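Polyhedrin (PDB 5A9A) probably forms the crystalline matrix of the polyhedra, the microcrystalline occlusion bodies in which this insect cypovirus embeds its particles. Local coordinates at residues P55-G60 with N184-H189; I114-V119 with S148-C153. All coordinates share one frame; numbering follows the deposited sequence.

Interaction 1 (P55-G60 with N184-H189)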
loop_
_atom_site.group_PDB
_atom_site.type_symbol
_atom_site.label_atom_id
_atom_site.label_comp_id
_atom_site.label_asym_id
_atom_site.label_seq_id
_atom_site.Cartn_x
_atom_site.Cartn_y
_atom_site.Cartn_z
ATOM N N PRO A 55 2.945 -10.593 -9.930
ATOM C CA PRO A 55 3.779 -11.696 -10.415
ATOM C C PRO A 55 4.344 -12.605 -9.320
ATOM O O PRO A 55 4.756 -13.721 -9.641
ATOM C CB PRO A 55 4.909 -10.971 -11.145
ATOM C CG PRO A 55 5.065 -9.692 -10.395
ATOM C CD PRO A 55 3.697 -9.328 -9.855
ATOM N N GLU A 56 4.370 -12.155 -8.065
ATOM C CA GLU A 56 4.899 -12.988 -6.982
ATOM C C GLU A 56 3.792 -13.478 -6.043
ATOM O O GLU A 56 3.655 -14.676 -5.806
ATOM C CB GLU A 56 5.968 -12.239 -6.183
ATOM C CG GLU A 56 6.931 -11.420 -7.027
ATOM C CD GLU A 56 7.563 -12.222 -8.149
ATOM O OE1 GLU A 56 7.655 -13.464 -8.029
ATOM O OE2 GLU A 56 7.967 -11.606 -9.156
ATOM N N PHE A 57 3.012 -12.551 -5.501
ATOM C CA PHE A 57 1.880 -12.919 -4.650
ATOM C C PHE A 57 0.866 -11.792 -4.545
ATOM O O PHE A 57 1.231 -10.620 -4.499
ATOM C CB PHE A 57 2.352 -13.331 -3.247
ATOM C CG PHE A 57 3.143 -12.275 -2.531
ATOM C CD1 PHE A 57 2.507 -11.326 -1.745
ATOM C CD2 PHE A 57 4.524 -12.243 -2.626
ATOM C CE1 PHE A 57 3.237 -10.353 -1.080
ATOM C CE2 PHE A 57 5.260 -11.278 -1.962
ATOM C CZ PHE A 57 4.617 -10.331 -1.189
ATOM N N ILE A 58 -0.413 -12.160 -4.520
ATOM C CA ILE A 58 -1.481 -11.198 -4.287
ATOM C C ILE A 58 -2.000 -11.339 -2.869
ATOM O O ILE A 58 -2.738 -12.273 -2.559
ATOM C CB ILE A 58 -2.670 -11.404 -5.241
ATOM C CG1 ILE A 58 -2.241 -11.198 -6.693
ATOM C CG2 ILE A 58 -3.797 -10.439 -4.887
ATOM C CD1 ILE A 58 -3.297 -11.609 -7.698
ATOM N N ASN A 59 -1.598 -10.418 -2.003
ATOM C CA ASN A 59 -2.220 -10.304 -0.697
ATOM C C ASN A 59 -2.790 -8.906 -0.530
ATOM O O ASN A 59 -2.527 -8.012 -1.335
ATOM C CB ASN A 59 -1.240 -10.647 0.432
ATOM C CG ASN A 59 -0.080 -9.681 0.521
ATOM O OD1 ASN A 59 -0.072 -8.635 -0.126
ATOM N ND2 ASN A 59 0.910 -10.026 1.340
ATOM N N GLY A 60 -3.586 -8.727 0.513
ATOM C CA GLY A 60 -4.264 -7.469 0.732
ATOM C C GLY A 60 -5.425 -7.677 1.674
ATOM O O GLY A 60 -5.570 -8.746 2.271
ATOM N N ASN A 184 13.437 -22.087 -4.253
ATOM C CA ASN A 184 12.842 -21.030 -3.449
ATOM C C ASN A 184 13.424 -19.681 -3.839
ATOM O O ASN A 184 14.586 -19.397 -3.556
ATOM C CB ASN A 184 13.095 -21.289 -1.967
ATOM C CG ASN A 184 12.433 -20.262 -1.077
ATOM O OD1 ASN A 184 11.625 -19.455 -1.538
ATOM N ND2 ASN A 184 12.764 -20.292 0.211
ATOM N N ARG A 185 12.617 -18.848 -4.488
ATOM C CA ARG A 185 13.091 -17.543 -4.939
ATOM C C ARG A 185 13.191 -16.540 -3.792
ATOM O O ARG A 185 13.568 -15.388 -3.995
ATOM C CB ARG A 185 12.204 -17.004 -6.061
ATOM C CG ARG A 185 12.515 -17.636 -7.410
ATOM C CD ARG A 185 11.543 -17.188 -8.484
ATOM N NE ARG A 185 11.708 -15.780 -8.831
ATOM C CZ ARG A 185 10.799 -15.064 -9.487
ATOM N NH1 ARG A 185 9.647 -15.617 -9.850
ATOM N NH2 ARG A 185 11.033 -13.786 -9.765
ATOM N N TYR A 186 12.863 -16.984 -2.584
ATOM C CA TYR A 186 13.120 -16.180 -1.397
ATOM C C TYR A 186 14.515 -16.475 -0.869
ATOM O O TYR A 186 14.890 -16.038 0.217
ATOM C CB TYR A 186 12.041 -16.415 -0.344
ATOM C CG TYR A 186 10.736 -15.815 -0.783
ATOM C CD1 TYR A 186 10.516 -14.449 -0.672
ATOM C CD2 TYR A 186 9.740 -16.599 -1.352
ATOM C CE1 TYR A 186 9.336 -13.882 -1.093
ATOM C CE2 TYR A 186 8.551 -16.039 -1.773
ATOM C CZ TYR A 186 8.359 -14.679 -1.645
ATOM O OH TYR A 186 7.178 -14.117 -2.065
ATOM N N SER A 187 15.274 -17.224 -1.665
ATOM C CA SER A 187 16.704 -17.385 -1.454
ATOM C C SER A 187 17.407 -16.078 -1.798
ATOM O O SER A 187 16.830 -15.211 -2.454
ATOM C CB SER A 187 17.238 -18.515 -2.337
ATOM O OG SER A 187 16.693 -19.762 -1.946
ATOM N N SER A 188 18.654 -15.942 -1.359
ATOM C CA SER A 188 19.404 -14.700 -1.542
ATOM C C SER A 188 19.650 -14.356 -3.013
ATOM O O SER A 188 19.825 -13.186 -3.355
ATOM C CB SER A 188 20.741 -14.780 -0.800
ATOM O OG SER A 188 20.539 -15.034 0.580
ATOM N N HIS A 189 19.670 -15.367 -3.877
ATOM C CA HIS A 189 19.911 -15.144 -5.305
ATOM C C HIS A 189 18.770 -14.386 -5.971
ATOM O O HIS A 189 18.986 -13.602 -6.896
ATOM C CB HIS A 189 20.080 -16.478 -6.040
ATOM C CG HIS A 189 21.383 -17.163 -5.769
ATOM N ND1 HIS A 189 22.495 -16.491 -5.310
ATOM C CD2 HIS A 189 21.753 -18.459 -5.897
ATOM C CE1 HIS A 189 23.492 -17.344 -5.165
ATOM N NE2 HIS A 189 23.070 -18.545 -5.517
HETATM O O HOH W 1 6.229 -15.564 -4.281
#
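Tyr186 and Phe57 make the tight part of this contact. The phenol oxygen approaches the phenyl ring obliquely: Tyr186 OH lies 3.3 Å from Phe57 CD2, with CE2 almost as near at 3.4 Å. The two side chains meet at a slant. Phe57 CG sits between the backbone N and the carbonyl carbon (chi1 58°), which swings the ring off the strand toward the tyrosine. Pro176 packs on Phe57, as does Gln196 of the second subunit. One water links the tyrosine hydroxyl to the backbone of Glu56. It donates to Glu56 O at 3.1 Å and lies 2.8 Å from Tyr186 OH.

The charged side is looser. Glu56 OE1 and Arg185 NH1 are 3.5 Å apart, and the carboxylate and guanidinium planes stand 88° to each other. This salt bridge is one of charge alone, since no N-H points at the oxygen. Arg185 is held more firmly by Asp31 and Gln30. Asp31 also lies near Glu56, so the arginine probably offsets two close acids.

Behind the contact, Tyr186 N donates to Asn184 OD1 at 3.0 Å. The loop from Asn184 to Ser187 presents its side chains from a type I beta turn combined with an Asx turn.

Interaction 2 (I114-V119 with S148-C153)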
loop_
_atom_site.group_PDB
_atom_site.type_symbol
_atom_site.label_atom_id
_atom_site.label_comp_id
_atom_site.label_asym_id
_atom_site.label_seq_id
_atom_site.Cartn_x
_atom_site.Cartn_y
_atom_site.Cartn_z
ATOM N N ILE A 114 -0.690 -20.724 -8.734
ATOM C CA ILE A 114 -0.802 -20.393 -7.318
ATOM C C ILE A 114 -0.534 -21.600 -6.419
ATOM O O ILE A 114 -1.009 -22.706 -6.684
ATOM C CB ILE A 114 -2.211 -19.835 -7.014
ATOM C CG1 ILE A 114 -2.396 -18.490 -7.722
ATOM C CG2 ILE A 114 -2.425 -19.689 -5.513
ATOM C CD1 ILE A 114 -3.828 -18.005 -7.770
ATOM N N CYS A 115 0.238 -21.378 -5.358
ATOM C CA CYS A 115 0.501 -22.421 -4.372
ATOM C C CYS A 115 -0.716 -22.564 -3.469
ATOM O O CYS A 115 -0.808 -21.919 -2.423
ATOM C CB CYS A 115 1.734 -22.076 -3.536
ATOM S SG CYS A 115 2.209 -23.368 -2.359
ATOM N N TRP A 116 -1.648 -23.417 -3.881
ATOM C CA TRP A 116 -2.937 -23.526 -3.215
ATOM C C TRP A 116 -2.791 -23.929 -1.755
ATOM O O TRP A 116 -3.594 -23.534 -0.912
ATOM C CB TRP A 116 -3.821 -24.516 -3.975
ATOM C CG TRP A 116 -4.083 -24.061 -5.371
ATOM C CD1 TRP A 116 -3.601 -24.610 -6.523
ATOM C CD2 TRP A 116 -4.871 -22.931 -5.761
ATOM N NE1 TRP A 116 -4.049 -23.895 -7.608
ATOM C CE2 TRP A 116 -4.830 -22.858 -7.166
ATOM C CE3 TRP A 116 -5.611 -21.975 -5.054
ATOM C CZ2 TRP A 116 -5.509 -21.871 -7.885
ATOM C CZ3 TRP A 116 -6.276 -20.990 -5.766
ATOM C CH2 TRP A 116 -6.224 -20.948 -7.169
ATOM N N GLU A 117 -1.754 -24.706 -1.462
ATOM C CA GLU A 117 -1.447 -25.101 -0.093
ATOM C C GLU A 117 -1.219 -23.891 0.817
ATOM O O GLU A 117 -1.532 -23.932 2.007
ATOM C CB GLU A 117 -0.209 -26.001 -0.087
ATOM C CG GLU A 117 0.592 -25.973 1.200
ATOM C CD GLU A 117 1.839 -26.835 1.120
ATOM O OE1 GLU A 117 2.184 -27.284 0.006
ATOM O OE2 GLU A 117 2.479 -27.056 2.170
ATOM N N ASN A 118 -0.675 -22.816 0.255
ATOM C CA ASN A 118 -0.312 -21.642 1.046
ATOM C C ASN A 118 -1.310 -20.493 0.934
ATOM O O ASN A 118 -1.098 -19.421 1.503
ATOM C CB ASN A 118 1.085 -21.156 0.654
ATOM C CG ASN A 118 2.186 -21.985 1.287
ATOM O OD1 ASN A 118 1.923 -23.018 1.900
ATOM N ND2 ASN A 118 3.426 -21.534 1.142
ATOM N N VAL A 119 -2.392 -20.718 0.199
ATOM C CA VAL A 119 -3.453 -19.726 0.089
ATOM C C VAL A 119 -4.159 -19.541 1.431
ATOM O O VAL A 119 -4.439 -20.510 2.142
ATOM C CB VAL A 119 -4.489 -20.132 -0.984
ATOM C CG1 VAL A 119 -5.770 -19.319 -0.840
ATOM C CG2 VAL A 119 -3.899 -19.968 -2.376
ATOM N N SER A 148 -7.713 -25.634 -0.663
ATOM C CA SER A 148 -8.470 -26.839 -0.986
ATOM C C SER A 148 -9.960 -26.638 -0.738
ATOM O O SER A 148 -10.771 -27.509 -1.053
ATOM C CB SER A 148 -7.964 -28.024 -0.163
ATOM O OG SER A 148 -8.104 -27.779 1.226
ATOM N N GLN A 149 -10.313 -25.487 -0.180
ATOM C CA GLN A 149 -11.703 -25.177 0.118
ATOM C C GLN A 149 -12.316 -24.355 -1.009
ATOM O O GLN A 149 -13.527 -24.141 -1.048
ATOM C CB GLN A 149 -11.798 -24.415 1.436
ATOM C CG GLN A 149 -12.993 -24.803 2.281
ATOM C CD GLN A 149 -13.010 -24.104 3.621
ATOM O OE1 GLN A 149 -11.969 -23.917 4.247
ATOM N NE2 GLN A 149 -14.195 -23.710 4.067
ATOM N N MET A 150 -11.468 -23.892 -1.921
ATOM C CA MET A 150 -11.931 -23.182 -3.101
ATOM C C MET A 150 -12.294 -24.203 -4.167
ATOM O O MET A 150 -11.533 -25.133 -4.434
ATOM C CB MET A 150 -10.848 -22.239 -3.620
ATOM C CG MET A 150 -10.286 -21.307 -2.556
ATOM S SD MET A 150 -9.205 -20.032 -3.233
ATOM C CE MET A 150 -10.344 -19.149 -4.303
ATOM N N MET A 151 -13.465 -24.031 -4.769
ATOM C CA MET A 151 -13.960 -24.985 -5.753
ATOM C C MET A 151 -13.105 -24.947 -7.015
ATOM O O MET A 151 -12.921 -23.897 -7.631
ATOM C CB MET A 151 -15.426 -24.691 -6.071
ATOM C CG MET A 151 -16.323 -24.754 -4.839
ATOM S SD MET A 151 -18.021 -24.237 -5.136
ATOM C CE MET A 151 -17.838 -22.453 -5.130
ATOM N N LYS A 152 -12.581 -26.108 -7.392
ATOM C CA LYS A 152 -11.647 -26.211 -8.504
ATOM C C LYS A 152 -12.376 -26.146 -9.841
ATOM O O LYS A 152 -13.269 -26.945 -10.110
ATOM C CB LYS A 152 -10.855 -27.518 -8.396
ATOM C CG LYS A 152 -9.678 -27.628 -9.355
ATOM C CD LYS A 152 -8.798 -28.829 -9.028
ATOM C CE LYS A 152 -7.724 -29.032 -10.090
ATOM N NZ LYS A 152 -6.735 -30.082 -9.716
ATOM N N CYS A 153 -11.986 -25.185 -10.673
ATOM C CA CYS A 153 -12.569 -25.030 -12.000
ATOM C C CYS A 153 -11.643 -25.629 -13.044
ATOM O O CYS A 153 -12.097 -26.121 -14.076
ATOM C CB CYS A 153 -12.811 -23.552 -12.312
ATOM S SG CYS A 153 -14.086 -22.781 -11.293
#
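Met150 reaches Trp116 and Val119 through its sulfur. Met150 SD lies 4.0 Å from Trp116 CZ3, on the six-membered part of the indole. The same sulfur is 4.2 Å from Val119 CG1, so one atom serves both neighbours. The ring centroid of the six-membered ring is 5.2 Å from Met150 SD. The sulfur stands 71° off the ring normal, an oblique Met-aromatic contact. The Trp116 and Met150 side chains run at about a right angle to each other. No hydrogen bond joins the two segments, and all three touching residues are buried.

The torsions explain the approach. Met150 CG is anti to the carbonyl carbon (chi1 -52°), and the chain then extends before bending at chi3. This brings the sulfur to the indole.

The contact joins two sheets of the polyhedrin fold. Met150 directly precedes strand 151-152, an outermost strand of the six-stranded antiparallel sheet. Val119 directly precedes strand 120-124 of the four-stranded sheet. Phe175 of the four-stranded sheet touches both Val119 and Met150, while Leu160, on strand 157-163 of the six-stranded sheet, packs on Met150.

Further out, Arg158 makes a cation-pi contact with Trp116 and also touches Met150. The backbone turn of 114-119 probably helps to place Trp116 and Val119: Asn118 N donates to Cys115 O at 2.8 Å, and Val119 N to Trp116 O at 3.3 Å. Cys115 is the centre of an inverse gamma turn, and its backbone bonds to Pro176.

Interactions 1 and 2 lie 18 Å apart between centres, with their nearest atoms about 6 Å apart, so they do not touch. In sequence, both segments of interaction 2 fall between those of interaction 1. Strand 170-176 lies between them: Pro176 packs on Phe57 of interaction 1 and on Val119 of interaction 2. The strand pairs with both 57-62 and 120-124 in the four-stranded sheet. Interaction 1 also reaches the second and third subunits, whereas interaction 2 meets no other chain of the trimeric assembly. Both contacts are away from the UTP pocket, which includes Arg78, His79, His95 and His96.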